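Local coordinates for anthranilate-CoA ligase (Stigmatella aurantiaca, PDB 4WV3), which belongs to the ANL superfamily of AMP-binding enzymes, with a large AMP-binding domain followed by a smaller C-terminal domain, at residues E344-K349 and S370-L375. Sequence-based numbering, arbitrary orientation.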
loop_
_atom_site.group_PDB
_atom_site.type_symbol
_atom_site.label_atom_id
_atom_site.label_comp_id
_atom_site.label_asym_id
_atom_site.label_seq_id
_atom_site.Cartn_x
_atom_site.Cartn_y
_atom_site.Cartn_z
ATOM N N GLU A 344 1.422 11.874 -15.875
ATOM C CA GLU A 344 1.821 11.748 -17.273
ATOM C C GLU A 344 2.333 10.342 -17.579
ATOM O O GLU A 344 3.247 9.846 -16.922
ATOM C CB GLU A 344 2.881 12.796 -17.626
ATOM C CG GLU A 344 3.367 12.740 -19.067
ATOM C CD GLU A 344 2.276 13.065 -20.072
ATOM O OE1 GLU A 344 1.319 13.781 -19.708
ATOM O OE2 GLU A 344 2.376 12.603 -21.229
ATOM N N GLY A 345 1.730 9.706 -18.580
ATOM C CA GLY A 345 2.030 8.324 -18.908
ATOM C C GLY A 345 0.844 7.442 -18.571
ATOM O O GLY A 345 0.674 6.353 -19.123
ATOM N N TYR A 346 0.019 7.928 -17.650
ATOM C CA TYR A 346 -1.214 7.254 -17.271
ATOM C C TYR A 346 -2.408 8.039 -17.797
ATOM O O TYR A 346 -2.497 9.254 -17.610
ATOM C CB TYR A 346 -1.305 7.121 -15.751
ATOM C CG TYR A 346 -0.279 6.185 -15.150
ATOM C CD1 TYR A 346 0.043 4.984 -15.769
ATOM C CD2 TYR A 346 0.371 6.506 -13.968
ATOM C CE1 TYR A 346 0.981 4.127 -15.222
ATOM C CE2 TYR A 346 1.308 5.655 -13.413
ATOM C CZ TYR A 346 1.609 4.468 -14.044
ATOM O OH TYR A 346 2.545 3.621 -13.495
ATOM N N GLU A 347 -3.324 7.340 -18.456
ATOM C CA GLU A 347 -4.496 7.977 -19.044
ATOM C C GLU A 347 -5.760 7.591 -18.277
ATOM O O GLU A 347 -6.004 6.414 -18.010
ATOM C CB GLU A 347 -4.614 7.594 -20.519
ATOM C CG GLU A 347 -5.647 8.385 -21.294
ATOM C CD GLU A 347 -5.596 8.093 -22.779
ATOM O OE1 GLU A 347 -4.541 7.623 -23.260
ATOM O OE2 GLU A 347 -6.612 8.326 -23.464
ATOM N N LEU A 348 -6.559 8.592 -17.923
ATOM C CA LEU A 348 -7.733 8.385 -17.078
ATOM C C LEU A 348 -9.042 8.526 -17.846
ATOM O O LEU A 348 -9.085 9.132 -18.917
ATOM C CB LEU A 348 -7.729 9.380 -15.917
ATOM C CG LEU A 348 -7.020 9.034 -14.607
ATOM C CD1 LEU A 348 -5.786 8.173 -14.822
ATOM C CD2 LEU A 348 -6.644 10.332 -13.922
ATOM N N LYS A 349 -10.086 7.959 -17.299
ATOM C CA LYS A 349 -11.418 7.987 -17.876
ATOM C C LYS A 349 -12.474 7.793 -16.781
ATOM O O LYS A 349 -12.299 6.984 -15.952
ATOM C CB LYS A 349 -11.509 6.895 -18.919
ATOM C CG LYS A 349 -12.552 7.118 -19.966
ATOM C CD LYS A 349 -12.256 6.370 -21.224
ATOM C CE LYS A 349 -12.507 4.918 -21.045
ATOM N NZ LYS A 349 -12.802 4.312 -22.337
ATOM N N SER A 370 -2.679 2.151 -18.548
ATOM C CA SER A 370 -1.321 2.075 -18.020
ATOM C C SER A 370 -0.479 0.987 -18.676
ATOM O O SER A 370 -0.999 -0.042 -19.105
ATOM C CB SER A 370 -1.370 1.833 -16.511
ATOM O OG SER A 370 -0.128 1.352 -16.028
ATOM N N GLU A 371 0.828 1.220 -18.743
ATOM C CA GLU A 371 1.760 0.202 -19.210
ATOM C C GLU A 371 2.364 -0.549 -18.029
ATOM O O GLU A 371 3.165 -1.465 -18.207
ATOM C CB GLU A 371 2.866 0.824 -20.063
ATOM C CG GLU A 371 2.406 1.275 -21.437
ATOM C CD GLU A 371 3.554 1.730 -22.317
ATOM O OE1 GLU A 371 4.557 2.244 -21.777
ATOM O OE2 GLU A 371 3.453 1.568 -23.551
ATOM N N THR A 372 1.971 -0.153 -16.823
ATOM C CA THR A 372 2.469 -0.788 -15.609
ATOM C C THR A 372 1.399 -1.679 -14.983
ATOM O O THR A 372 1.640 -2.342 -13.973
ATOM C CB THR A 372 2.926 0.257 -14.577
ATOM O OG1 THR A 372 1.791 0.983 -14.089
ATOM C CG2 THR A 372 3.907 1.226 -15.210
ATOM N N ALA A 373 0.218 -1.686 -15.591
ATOM C CA ALA A 373 -0.892 -2.488 -15.098
ATOM C C ALA A 373 -0.666 -3.966 -15.390
ATOM O O ALA A 373 -0.075 -4.322 -16.407
ATOM C CB ALA A 373 -2.199 -2.019 -15.718
ATOM N N ALA A 374 -1.136 -4.822 -14.488
ATOM C CA ALA A 374 -1.030 -6.262 -14.680
ATOM C C ALA A 374 -1.888 -6.702 -15.861
ATOM O O ALA A 374 -2.814 -5.997 -16.266
ATOM C CB ALA A 374 -1.439 -6.999 -13.416
ATOM N N LEU A 375 -1.575 -7.867 -16.415
ATOM C CA LEU A 375 -2.297 -8.378 -17.573
ATOM C C LEU A 375 -3.564 -9.111 -17.143
ATOM O O LEU A 375 -4.589 -9.059 -17.826
ATOM C CB LEU A 375 -1.391 -9.293 -18.396
ATOM C CG LEU A 375 -1.399 -9.066 -19.908
ATOM C CD1 LEU A 375 -1.480 -7.581 -20.225
ATOM C CD2 LEU A 375 -0.155 -9.674 -20.533
HETATM O O HOH W 1 1.774 3.997 -18.221
#
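Y346 reaches with its phenol from just before strand 347-351 to an ST turn at S370-T372, in the loop that follows the antiparallel partner strand 364-369 of this AMP-binding enzyme. In the turn, S370 OG accepts the backbone N-H of T372 at 2.7 Å, with an N-H...O angle of 151°. The Y346 ring passes S370 obliquely: its CE1 comes 3.1 Å from S370 OG, and its CD1 lies 3.5 Å from S370 CB. With CG anti to its own carbonyl carbon (chi1 -67°), the ring extends across to T372, whose side chain it meets at about a right angle. N322 OD1 hydrogen-bonds both S370 OG and T372 OG1, tying the two hydroxyls to a third part of the chain. T195 and L198 of helix 191-204 and F326 of strand 325-328 pack around the buried Y346, whose side chain is about 10 Å from the bound 5'-O-[(S)-[(2-aminobenzoyl)oxy](hydroxy)phosphoryl]adenosine. Alongside, a water bridges the backbones, donating to G345 O and accepting from E371 N. T372 holds OG1 between its backbone N and carbonyl carbon (chi1 68°); Y346 OH lies 2.8 Å from this oxygen and 3.2 Å from T372 CG2.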